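Local structure of glycinin (Glycine max, 1OD5) at residues 13-18 and 417-422; 67-72 and 141-146; 330-335 and 355-360; 389-394 and 440-445. The protein probably serves as a seed storage protein, a hexameric 11S globulin that acts as a nutrient reservoir and source of sulfur-containing amino acids. All coordinates share one frame; numbering follows the deposited sequence.

Interactions 2 and 4 are buried antiparallel strand pairs, one from each cupin unit. They hold equivalent places in two sheets that pack together: Ile-143 and Leu-145 of interaction 2 lie against Phe-443 of interaction 4. Interaction 1 is only partly buried. It joins the N-terminal 13-18 to strand 420-423, which borders strand 389-394 of interaction 4. Interaction 3 is buried, reaches the same sheet as interaction 2, and is about 25 Å from interaction 1 (centres); a second subunit touches interaction 3. Interactions 2 and 4 combine backbone bonding, interrupted by a bulge in interaction 2, with aliphatic or aromatic packing. Interaction 1 adds a water and an amide-carboxylate pair, whereas interaction 3 relies on side-chain packing.

Interaction 1: 13-18 and 417-422; sequences LNALEP and RGQLLV
Gln-419 reaches across to Glu-17 and Ala-15 at one end of this contact. Its CG is anti to the carbonyl carbon (chi1 -58°), and the chain runs extended from there, which carries the amide across to 13-18. NE2 gives a weak hydrogen bond to Glu-17 OE2 at 3.4 Å. The bond is long but fairly straight, 167° at the hydrogen. The amide and carboxylate planes stand 79° apart, so the two groups are far from coplanar. OE1 of the same amide lies 4.0 Å from Ala-15 CB and accepts a hydrogen bond from Arg-416 N. The amide is thus held through OE1 and only weakly through NE2. A leucine here would probably leave Arg-416 N and Glu-17 OE2 without these partners.

In the middle the backbones meet as one antiparallel hydrogen-bonded pair. Leu-16 N binds Leu-420 O at 2.9 Å, and Leu-420 N returns to Leu-16 O at 3.1 Å. Both donors lie in the carbonyl plane of their acceptor. Ala-15 CA adds a CA-H...O contact to the same Leu-420 O. Further along, a water takes over: it donates to Asn-14 O at 2.6 Å and accepts from Val-422 N.

At the other end Leu-13 CD2 rests on Val-422 O at 3.5 Å and on Leu-421 CD1 at 4.3 Å. Leu-16 packs on helix 37-42.

The arrangement is a single antiparallel bridge, continued by water. It lays the N-terminal loop along the outermost strand, 420-423, of a sheet in the second cupin unit.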
loop_
_atom_site.group_PDB
_atom_site.type_symbol
_atom_site.label_atom_id
_atom_site.label_comp_id
_atom_site.label_asym_id
_atom_site.label_seq_id
_atom_site.Cartn_x
_atom_site.Cartn_y
_atom_site.Cartn_z
ATOM N N LEU A 13 14.366 6.371 37.036
ATOM C CA LEU A 13 14.456 7.195 35.846
ATOM C C LEU A 13 14.958 8.547 36.292
ATOM O O LEU A 13 14.526 9.038 37.328
ATOM C CB LEU A 13 13.060 7.281 35.266
ATOM C CG LEU A 13 12.607 6.913 33.869
ATOM C CD1 LEU A 13 13.115 5.560 33.415
ATOM C CD2 LEU A 13 11.076 6.929 33.915
ATOM N N ASN A 14 15.838 9.194 35.548
ATOM C CA ASN A 14 16.337 10.502 35.950
ATOM C C ASN A 14 16.017 11.631 34.987
ATOM O O ASN A 14 15.920 11.409 33.783
ATOM C CB ASN A 14 17.864 10.518 36.085
ATOM C CG ASN A 14 18.438 9.788 37.289
ATOM O OD1 ASN A 14 18.828 8.629 37.180
ATOM N ND2 ASN A 14 18.503 10.422 38.458
ATOM N N ALA A 15 15.930 12.876 35.487
ATOM C CA ALA A 15 15.679 14.024 34.638
ATOM C C ALA A 15 17.080 14.412 34.218
ATOM O O ALA A 15 17.917 14.767 35.048
ATOM C CB ALA A 15 15.054 15.153 35.431
ATOM N N LEU A 16 17.366 14.328 32.927
ATOM C CA LEU A 16 18.668 14.627 32.370
ATOM C C LEU A 16 18.976 15.988 31.774
ATOM O O LEU A 16 18.163 16.625 31.098
ATOM C CB LEU A 16 18.978 13.568 31.312
ATOM C CG LEU A 16 18.790 12.111 31.721
ATOM C CD1 LEU A 16 18.987 11.214 30.512
ATOM C CD2 LEU A 16 19.784 11.767 32.827
ATOM N N GLU A 17 20.229 16.422 31.980
ATOM C CA GLU A 17 20.693 17.692 31.447
ATOM C C GLU A 17 21.842 17.416 30.489
ATOM O O GLU A 17 22.332 16.289 30.451
ATOM C CB GLU A 17 21.102 18.604 32.622
ATOM C CG GLU A 17 19.855 18.973 33.408
ATOM C CD GLU A 17 19.805 20.336 34.098
ATOM O OE1 GLU A 17 20.253 21.349 33.527
ATOM O OE2 GLU A 17 19.259 20.380 35.206
ATOM N N PRO A 18 22.276 18.313 29.605
ATOM C CA PRO A 18 23.400 18.062 28.712
ATOM C C PRO A 18 24.656 17.807 29.537
ATOM O O PRO A 18 24.766 18.309 30.660
ATOM C CB PRO A 18 23.524 19.295 27.867
ATOM C CG PRO A 18 22.167 19.928 27.961
ATOM C CD PRO A 18 21.707 19.634 29.365
ATOM N N ARG A 417 12.186 23.557 32.995
ATOM C CA ARG A 417 12.701 23.910 31.689
ATOM C C ARG A 417 14.088 23.365 31.372
ATOM O O ARG A 417 14.857 23.277 32.318
ATOM C CB ARG A 417 12.698 25.423 31.579
ATOM C CG ARG A 417 12.838 25.766 30.110
ATOM C CD ARG A 417 14.078 26.526 29.739
ATOM N NE ARG A 417 13.880 27.948 29.962
ATOM C CZ ARG A 417 13.771 28.821 28.940
ATOM N NH1 ARG A 417 13.832 28.409 27.661
ATOM N NH2 ARG A 417 13.643 30.143 29.181
ATOM N N GLY A 418 14.483 22.933 30.166
ATOM C CA GLY A 418 15.830 22.429 29.916
ATOM C C GLY A 418 16.023 20.964 30.264
ATOM O O GLY A 418 16.954 20.319 29.794
ATOM N N GLN A 419 15.133 20.392 31.056
ATOM C CA GLN A 419 15.268 19.006 31.439
ATOM C C GLN A 419 14.589 18.063 30.465
ATOM O O GLN A 419 13.540 18.382 29.899
ATOM C CB GLN A 419 14.673 18.787 32.826
ATOM C CG GLN A 419 15.351 19.688 33.843
ATOM C CD GLN A 419 15.100 19.302 35.286
ATOM O OE1 GLN A 419 13.984 19.013 35.719
ATOM N NE2 GLN A 419 16.187 19.268 36.049
ATOM N N LEU A 420 15.193 16.871 30.388
ATOM C CA LEU A 420 14.784 15.775 29.517
ATOM C C LEU A 420 14.310 14.548 30.315
ATOM O O LEU A 420 14.993 14.217 31.280
ATOM C CB LEU A 420 16.024 15.565 28.698
ATOM C CG LEU A 420 16.279 14.767 27.440
ATOM C CD1 LEU A 420 16.130 13.277 27.717
ATOM C CD2 LEU A 420 15.424 15.383 26.352
ATOM N N LEU A 421 13.168 13.878 30.060
ATOM C CA LEU A 421 12.740 12.693 30.793
ATOM C C LEU A 421 12.250 11.650 29.805
ATOM O O LEU A 421 11.393 11.915 28.972
ATOM C CB LEU A 421 11.594 12.982 31.758
ATOM C CG LEU A 421 10.890 11.823 32.481
ATOM C CD1 LEU A 421 11.792 11.134 33.489
ATOM C CD2 LEU A 421 9.753 12.384 33.284
ATOM N N VAL A 422 12.725 10.414 29.904
ATOM C CA VAL A 422 12.331 9.367 28.992
ATOM C C VAL A 422 11.171 8.598 29.542
ATOM O O VAL A 422 11.250 8.094 30.658
ATOM C CB VAL A 422 13.517 8.444 28.766
ATOM C CG1 VAL A 422 13.136 7.179 28.007
ATOM C CG2 VAL A 422 14.540 9.219 27.954
HETATM O O HOH W 1 15.449 10.243 31.492
#

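Interaction 2: 67-72 and 141-146; sequences MIIVVQ and VAISLL
Val-141 O is gripped by two successive amides of the opposite strand. Val-71 N binds it at 2.9 Å, nearly in line with the carbonyl. Gln-72 N adds a weak bond at 3.4 Å. The two residues facing one make a classic beta bulge. Beyond it, Val-141 N binds Gln-72 O, with the donor 38° out of that carbonyl's plane.

On the other side of the bulge the antiparallel pairing is regular. Ile-69 pairs with Ile-143 and Met-67 with Leu-145, each through two backbone bonds. The bond from Leu-145 N to Met-67 O is nearly straight, 175° at the hydrogen.

Ile-69 and Ile-143 lie side by side and point the same way, with CG2 of Ile-69 3.8 Å from CG1 of Ile-143. Val-71 CG1 is anti to the carbonyl carbon (chi1 -51°), which leaves CG2 turned to Val-141, 3.7 Å from Val-141 CB, the two side chains slanting across each other.

Ile-68 lies on the face with Ala-142 and Ser-144. Its CG2 meets Ala-142 CB at 3.7 Å, and its CG1 lies 3.6 Å from Ser-144 OG, which bonds to Gln-66. An alanine in its place would strip both branches and would probably open a gap over Ala-142 and beside Ser-144.

The Ile-68 side chain comes within about 4 Å of a bound carbonate, so this face borders the carbonate pocket; the ion itself probably comes from the crystallisation liquor. The Ile-69 and Ile-143 face is apolar and packs on the second cupin unit; the other mixes apolar branches with the Ser-144 hydroxyl.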
loop_
_atom_site.group_PDB
_atom_site.type_symbol
_atom_site.label_atom_id
_atom_site.label_comp_id
_atom_site.label_asym_id
_atom_site.label_seq_id
_atom_site.Cartn_x
_atom_site.Cartn_y
_atom_site.Cartn_z
ATOM N N MET A 67 14.432 14.704 14.378
ATOM C CA MET A 67 13.281 15.575 14.504
ATOM C C MET A 67 13.762 16.693 15.390
ATOM O O MET A 67 14.237 16.474 16.494
ATOM C CB MET A 67 12.117 14.871 15.159
ATOM C CG MET A 67 10.919 15.780 15.305
ATOM S SD MET A 67 9.501 14.810 15.769
ATOM C CE MET A 67 9.206 14.260 14.137
ATOM N N ILE A 68 13.542 17.923 14.954
ATOM C CA ILE A 68 14.017 19.092 15.629
ATOM C C ILE A 68 12.977 20.096 16.061
ATOM O O ILE A 68 12.245 20.524 15.182
ATOM C CB ILE A 68 15.025 19.785 14.687
ATOM C CG1 ILE A 68 16.023 18.792 14.125
ATOM C CG2 ILE A 68 15.707 20.928 15.453
ATOM C CD1 ILE A 68 17.128 19.423 13.282
ATOM N N ILE A 69 12.786 20.515 17.309
ATOM C CA ILE A 69 11.813 21.554 17.538
ATOM C C ILE A 69 12.601 22.842 17.761
ATOM O O ILE A 69 13.591 22.846 18.477
ATOM C CB ILE A 69 10.903 21.224 18.748
ATOM C CG1 ILE A 69 9.904 22.391 18.866
ATOM C CG2 ILE A 69 11.697 21.014 20.037
ATOM C CD1 ILE A 69 8.766 22.231 19.863
ATOM N N VAL A 70 12.252 23.947 17.101
ATOM C CA VAL A 70 12.898 25.234 17.244
ATOM C C VAL A 70 12.182 25.902 18.402
ATOM O O VAL A 70 10.975 26.129 18.332
ATOM C CB VAL A 70 12.715 26.060 15.965
ATOM C CG1 VAL A 70 13.190 27.468 16.169
ATOM C CG2 VAL A 70 13.498 25.425 14.849
ATOM N N VAL A 71 12.875 26.173 19.514
ATOM C CA VAL A 71 12.253 26.823 20.666
ATOM C C VAL A 71 12.539 28.340 20.706
ATOM O O VAL A 71 11.915 29.046 21.491
ATOM C CB VAL A 71 12.730 26.121 22.003
ATOM C CG1 VAL A 71 12.535 24.597 21.914
ATOM C CG2 VAL A 71 14.191 26.382 22.253
ATOM N N GLN A 72 13.443 28.925 19.919
ATOM C CA GLN A 72 13.676 30.356 19.955
ATOM C C GLN A 72 14.322 30.755 18.647
ATOM O O GLN A 72 15.085 29.998 18.047
ATOM C CB GLN A 72 14.603 30.707 21.087
ATOM C CG GLN A 72 14.774 32.187 21.373
ATOM C CD GLN A 72 15.937 32.463 22.327
ATOM O OE1 GLN A 72 15.867 32.167 23.520
ATOM N NE2 GLN A 72 17.033 33.047 21.841
ATOM N N VAL A 141 17.451 28.599 19.121
ATOM C CA VAL A 141 17.797 27.479 19.980
ATOM C C VAL A 141 16.903 26.354 19.501
ATOM O O VAL A 141 15.709 26.523 19.341
ATOM C CB VAL A 141 17.541 27.830 21.473
ATOM C CG1 VAL A 141 17.913 26.672 22.379
ATOM C CG2 VAL A 141 18.411 28.999 21.851
ATOM N N ALA A 142 17.486 25.201 19.219
ATOM C CA ALA A 142 16.749 24.066 18.744
ATOM C C ALA A 142 17.217 22.785 19.401
ATOM O O ALA A 142 18.401 22.571 19.595
ATOM C CB ALA A 142 16.932 23.945 17.233
ATOM N N ILE A 143 16.320 21.904 19.793
ATOM C CA ILE A 143 16.746 20.672 20.386
ATOM C C ILE A 143 16.345 19.622 19.343
ATOM O O ILE A 143 15.257 19.599 18.767
ATOM C CB ILE A 143 16.088 20.525 21.849
ATOM C CG1 ILE A 143 14.835 19.748 21.840
ATOM C CG2 ILE A 143 15.788 21.903 22.455
ATOM C CD1 ILE A 143 15.120 18.290 22.221
ATOM N N SER A 144 17.282 18.741 19.053
ATOM C CA SER A 144 17.156 17.696 18.075
ATOM C C SER A 144 17.183 16.301 18.633
ATOM O O SER A 144 18.102 15.999 19.371
ATOM C CB SER A 144 18.268 17.913 17.135
ATOM O OG SER A 144 18.349 16.931 16.129
ATOM N N LEU A 145 16.230 15.432 18.296
ATOM C CA LEU A 145 16.157 14.062 18.740
ATOM C C LEU A 145 16.854 13.293 17.654
ATOM O O LEU A 145 16.341 13.248 16.549
ATOM C CB LEU A 145 14.714 13.679 18.830
ATOM C CG LEU A 145 14.120 12.369 19.384
ATOM C CD1 LEU A 145 14.416 11.192 18.469
ATOM C CD2 LEU A 145 14.639 12.181 20.794
ATOM N N LEU A 146 18.015 12.690 17.889
ATOM C CA LEU A 146 18.726 11.930 16.886
ATOM C C LEU A 146 18.234 10.517 17.095
ATOM O O LEU A 146 18.463 9.933 18.142
ATOM C CB LEU A 146 20.229 12.017 17.126
ATOM C CG LEU A 146 20.919 13.319 17.561
ATOM C CD1 LEU A 146 22.406 13.143 17.369
ATOM C CD2 LEU A 146 20.517 14.482 16.712
#

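Interaction 3: 330-335 and 355-360; sequences LHENIA and SLTLPA
Glu-332 CG lies anti to the backbone N (chi1 178°), and the chain bends at chi2 (64°), bringing its stem to Thr-357. Thr-357 CG2 is likewise anti to its own N (chi1 -64° for OG1). This sets the methyl against the glutamate stem, CG2 to Glu-332 CG at 3.8 Å, with the two side chains crossing at about a right angle. The carboxylate also lies beside the methyl, but OE1 has its polar partners outside the two segments: salt bridges to Arg-339 and to Lys-329 of a second subunit.

Leu-358 points at the strand. Its CD1 stands 3.5 Å from His-331 O and 4.1 Å from Glu-332 CB.

The strand 331-333 belongs to an antiparallel sheet of the first cupin unit, where it is an edge strand within this chain, next to 120-124. The loop it touches runs from strand 348-353 to helix 361-364 of the second unit. The contact therefore sits where the two units meet.

At the far end Leu-330 CD1 meets Ala-360 CB at 3.9 Å, methyl to methyl. Close by, the interface with the second subunit brings Pro-359 onto Pro-359 and Glu-332 onto Glu-332 of that subunit.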
loop_
_atom_site.group_PDB
_atom_site.type_symbol
_atom_site.label_atom_id
_atom_site.label_comp_id
_atom_site.label_asym_id
_atom_site.label_seq_id
_atom_site.Cartn_x
_atom_site.Cartn_y
_atom_site.Cartn_z
ATOM N N LEU A 330 8.930 19.223 4.883
ATOM C CA LEU A 330 9.765 18.736 5.966
ATOM C C LEU A 330 9.636 19.527 7.256
ATOM O O LEU A 330 10.399 19.315 8.197
ATOM C CB LEU A 330 11.223 18.733 5.485
ATOM C CG LEU A 330 11.923 17.468 4.993
ATOM C CD1 LEU A 330 10.992 16.265 5.015
ATOM C CD2 LEU A 330 12.465 17.755 3.643
ATOM N N HIS A 331 8.695 20.470 7.334
ATOM C CA HIS A 331 8.515 21.239 8.552
ATOM C C HIS A 331 7.034 21.461 8.808
ATOM O O HIS A 331 6.207 21.293 7.918
ATOM C CB HIS A 331 9.288 22.555 8.420
ATOM C CG HIS A 331 8.598 23.740 7.774
ATOM N ND1 HIS A 331 8.457 24.010 6.485
ATOM C CD2 HIS A 331 8.021 24.760 8.492
ATOM C CE1 HIS A 331 7.819 25.152 6.391
ATOM N NE2 HIS A 331 7.563 25.592 7.603
ATOM N N GLU A 332 6.664 21.785 10.038
ATOM C CA GLU A 332 5.282 22.012 10.423
ATOM C C GLU A 332 5.259 22.621 11.825
ATOM O O GLU A 332 5.994 22.190 12.716
ATOM C CB GLU A 332 4.528 20.674 10.390
ATOM C CG GLU A 332 3.067 20.628 10.806
ATOM C CD GLU A 332 2.068 21.401 9.956
ATOM O OE1 GLU A 332 1.100 21.926 10.508
ATOM O OE2 GLU A 332 2.245 21.482 8.746
ATOM N N ASN A 333 4.428 23.638 12.053
ATOM C CA ASN A 333 4.315 24.270 13.345
ATOM C C ASN A 333 3.494 23.405 14.274
ATOM O O ASN A 333 2.436 22.910 13.925
ATOM C CB ASN A 333 3.675 25.626 13.179
ATOM C CG ASN A 333 3.621 26.304 14.517
ATOM O OD1 ASN A 333 4.576 26.948 14.938
ATOM N ND2 ASN A 333 2.510 26.110 15.219
ATOM N N ILE A 334 3.978 23.214 15.494
ATOM C CA ILE A 334 3.283 22.392 16.458
ATOM C C ILE A 334 2.902 23.194 17.679
ATOM O O ILE A 334 1.919 22.870 18.332
ATOM C CB ILE A 334 4.196 21.187 16.859
ATOM C CG1 ILE A 334 3.421 20.188 17.688
ATOM C CG2 ILE A 334 5.398 21.691 17.685
ATOM C CD1 ILE A 334 4.194 18.887 17.926
ATOM N N ALA A 335 3.645 24.250 17.998
ATOM C CA ALA A 335 3.338 25.000 19.202
ATOM C C ALA A 335 2.181 25.977 19.273
ATOM O O ALA A 335 1.581 26.059 20.342
ATOM C CB ALA A 335 4.603 25.723 19.627
ATOM N N SER A 355 2.236 11.315 10.979
ATOM C CA SER A 355 2.234 11.157 9.552
ATOM C C SER A 355 0.929 11.503 8.814
ATOM O O SER A 355 0.916 11.458 7.583
ATOM C CB SER A 355 2.656 9.741 9.234
ATOM O OG SER A 355 1.712 8.860 9.800
ATOM N N LEU A 356 -0.166 11.843 9.512
ATOM C CA LEU A 356 -1.407 12.224 8.848
ATOM C C LEU A 356 -1.348 13.718 8.593
ATOM O O LEU A 356 -2.181 14.270 7.895
ATOM C CB LEU A 356 -2.652 11.948 9.693
ATOM C CG LEU A 356 -2.913 10.562 10.282
ATOM C CD1 LEU A 356 -4.383 10.437 10.527
ATOM C CD2 LEU A 356 -2.591 9.440 9.323
ATOM N N THR A 357 -0.345 14.372 9.159
ATOM C CA THR A 357 -0.128 15.777 9.011
ATOM C C THR A 357 1.112 15.969 8.192
ATOM O O THR A 357 1.145 16.816 7.309
ATOM C CB THR A 357 0.071 16.395 10.357
ATOM O OG1 THR A 357 -1.152 16.216 11.049
ATOM C CG2 THR A 357 0.474 17.839 10.282
ATOM N N LEU A 358 2.170 15.208 8.410
ATOM C CA LEU A 358 3.386 15.437 7.641
ATOM C C LEU A 358 3.783 14.099 7.083
ATOM O O LEU A 358 4.327 13.300 7.831
ATOM C CB LEU A 358 4.394 16.026 8.621
ATOM C CG LEU A 358 5.703 16.648 8.214
ATOM C CD1 LEU A 358 5.431 17.940 7.477
ATOM C CD2 LEU A 358 6.522 16.993 9.455
ATOM N N PRO A 359 3.469 13.765 5.816
ATOM C CA PRO A 359 3.650 12.438 5.228
ATOM C C PRO A 359 5.045 11.826 5.275
ATOM O O PRO A 359 5.145 10.609 5.397
ATOM C CB PRO A 359 3.120 12.578 3.798
ATOM C CG PRO A 359 2.029 13.591 4.006
ATOM C CD PRO A 359 2.697 14.616 4.905
ATOM N N ALA A 360 6.135 12.595 5.163
ATOM C CA ALA A 360 7.510 12.080 5.243
ATOM C C ALA A 360 7.743 11.218 6.499
ATOM O O ALA A 360 8.462 10.224 6.450
ATOM C CB ALA A 360 8.472 13.251 5.304
#

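Interaction 4: 389-394 and 440-445; sequences SVIYVT and YVVFKT
Backbone bonds pair the two strands antiparallel. Val-390 and Phe-443 exchange two: Val-390 N to Phe-443 O at 3.0 Å, and Phe-443 N to Val-390 O at 2.9 Å. Tyr-392 and Val-441 exchange two more; Tyr-392 N comes almost straight onto Val-441 O (C=O...N 171°), while the return bond is longer.

Aromatic packing follows. Tyr-440 CG lies between the backbone N and the carbonyl carbon (chi1 65°), which brings its ring beside Ile-391. CD2 meets Ile-391 CG2 at 3.7 Å, obliquely. The Phe-443 ring turns an edge to the first strand: its CD1 is 3.3 Å from Val-390 O, with Tyr-392 CB also near the ring plane. One face of that ring carries Val-441 CG2, 4.2 Å above its centre. Val-441 CG1 lies at the edge of the Tyr-392 ring.

Carbon-carbon contacts fill in. Val-442 CG1 touches Ser-389 CB at 3.6 Å and Ile-391 CG1 at 3.9 Å.

The Tyr-440 side chain comes within about 3 Å of a bound magnesium ion, at the site of His-382 and Glu-431. Strand 389-394 lies between 437-444 and 420-423, and 437-444 also borders 367-373. Val-441 and Phe-443 pack on strand 66-72 of the first cupin unit.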
loop_
_atom_site.group_PDB
_atom_site.type_symbol
_atom_site.label_atom_id
_atom_site.label_comp_id
_atom_site.label_asym_id
_atom_site.label_seq_id
_atom_site.Cartn_x
_atom_site.Cartn_y
_atom_site.Cartn_z
ATOM N N SER A 389 8.888 7.498 24.385
ATOM C CA SER A 389 8.893 8.941 24.241
ATOM C C SER A 389 9.925 9.625 25.115
ATOM O O SER A 389 10.433 9.084 26.107
ATOM C CB SER A 389 7.558 9.537 24.561
ATOM O OG SER A 389 6.647 8.719 25.253
ATOM N N VAL A 390 10.266 10.819 24.652
ATOM C CA VAL A 390 11.229 11.702 25.255
ATOM C C VAL A 390 10.624 13.090 25.386
ATOM O O VAL A 390 10.349 13.772 24.405
ATOM C CB VAL A 390 12.504 11.775 24.380
ATOM C CG1 VAL A 390 13.500 12.773 24.926
ATOM C CG2 VAL A 390 13.187 10.428 24.381
ATOM N N ILE A 391 10.392 13.483 26.626
ATOM C CA ILE A 391 9.845 14.766 27.020
ATOM C C ILE A 391 10.997 15.754 27.177
ATOM O O ILE A 391 12.062 15.397 27.669
ATOM C CB ILE A 391 9.098 14.589 28.372
ATOM C CG1 ILE A 391 7.841 13.780 28.214
ATOM C CG2 ILE A 391 8.735 15.943 28.940
ATOM C CD1 ILE A 391 7.194 13.438 29.573
ATOM N N TYR A 392 10.853 16.993 26.742
ATOM C CA TYR A 392 11.863 18.013 26.922
ATOM C C TYR A 392 11.062 19.222 27.387
ATOM O O TYR A 392 10.229 19.703 26.623
ATOM C CB TYR A 392 12.577 18.334 25.621
ATOM C CG TYR A 392 13.501 19.519 25.816
ATOM C CD1 TYR A 392 14.765 19.324 26.380
ATOM C CD2 TYR A 392 13.077 20.803 25.460
ATOM C CE1 TYR A 392 15.611 20.418 26.596
ATOM C CE2 TYR A 392 13.917 21.892 25.677
ATOM C CZ TYR A 392 15.179 21.696 26.245
ATOM O OH TYR A 392 16.007 22.784 26.469
ATOM N N VAL A 393 11.248 19.779 28.586
ATOM C CA VAL A 393 10.452 20.914 29.016
ATOM C C VAL A 393 10.971 22.203 28.422
ATOM O O VAL A 393 12.109 22.603 28.606
ATOM C CB VAL A 393 10.441 20.934 30.561
ATOM C CG1 VAL A 393 9.535 22.052 31.050
ATOM C CG2 VAL A 393 9.892 19.605 31.102
ATOM N N THR A 394 10.114 22.882 27.671
ATOM C CA THR A 394 10.494 24.137 26.989
ATOM C C THR A 394 10.229 25.427 27.768
ATOM O O THR A 394 10.810 26.487 27.485
ATOM C CB THR A 394 9.742 24.189 25.592
ATOM O OG1 THR A 394 8.356 24.082 25.911
ATOM C CG2 THR A 394 10.087 23.055 24.620
ATOM N N TYR A 440 5.852 21.571 27.182
ATOM C CA TYR A 440 6.853 20.615 26.763
ATOM C C TYR A 440 6.539 19.923 25.442
ATOM O O TYR A 440 5.375 19.796 25.103
ATOM C CB TYR A 440 6.989 19.559 27.891
ATOM C CG TYR A 440 5.793 18.647 28.222
ATOM C CD1 TYR A 440 4.867 18.965 29.216
ATOM C CD2 TYR A 440 5.679 17.434 27.551
ATOM C CE1 TYR A 440 3.841 18.061 29.536
ATOM C CE2 TYR A 440 4.671 16.541 27.863
ATOM C CZ TYR A 440 3.762 16.855 28.847
ATOM O OH TYR A 440 2.775 15.934 29.104
ATOM N N VAL A 441 7.557 19.467 24.712
ATOM C CA VAL A 441 7.393 18.742 23.481
ATOM C C VAL A 441 7.725 17.324 23.870
ATOM O O VAL A 441 8.599 17.100 24.712
ATOM C CB VAL A 441 8.350 19.253 22.385
ATOM C CG1 VAL A 441 9.807 19.225 22.854
ATOM C CG2 VAL A 441 8.221 18.352 21.139
ATOM N N VAL A 442 6.999 16.355 23.315
ATOM C CA VAL A 442 7.203 14.949 23.570
ATOM C C VAL A 442 7.598 14.303 22.261
ATOM O O VAL A 442 6.753 14.285 21.381
ATOM C CB VAL A 442 5.956 14.189 23.981
ATOM C CG1 VAL A 442 6.444 12.945 24.660
ATOM C CG2 VAL A 442 5.016 14.989 24.842
ATOM N N PHE A 443 8.779 13.767 21.997
ATOM C CA PHE A 443 9.071 13.125 20.733
ATOM C C PHE A 443 8.699 11.678 20.973
ATOM O O PHE A 443 8.862 11.181 22.080
ATOM C CB PHE A 443 10.522 13.189 20.415
ATOM C CG PHE A 443 11.094 14.581 20.438
ATOM C CD1 PHE A 443 11.602 15.107 21.629
ATOM C CD2 PHE A 443 11.154 15.314 19.256
ATOM C CE1 PHE A 443 12.178 16.373 21.629
ATOM C CE2 PHE A 443 11.731 16.578 19.263
ATOM C CZ PHE A 443 12.242 17.106 20.447
ATOM N N LYS A 444 8.195 10.940 19.982
ATOM C CA LYS A 444 7.780 9.548 20.125
ATOM C C LYS A 444 8.366 8.729 18.991
ATOM O O LYS A 444 8.453 9.195 17.856
ATOM C CB LYS A 444 6.254 9.519 20.130
ATOM C CG LYS A 444 5.707 10.084 21.433
ATOM C CD LYS A 444 4.376 10.787 21.424
ATOM C CE LYS A 444 3.513 10.026 22.366
ATOM N NZ LYS A 444 2.434 10.792 22.973
ATOM N N THR A 445 8.793 7.495 19.241
ATOM C CA THR A 445 9.394 6.707 18.184
ATOM C C THR A 445 8.478 5.795 17.375
ATOM O O THR A 445 8.687 4.598 17.220
ATOM C CB THR A 445 10.625 5.912 18.802
ATOM O OG1 THR A 445 10.175 5.242 19.972
ATOM C CG2 THR A 445 11.792 6.819 19.153
#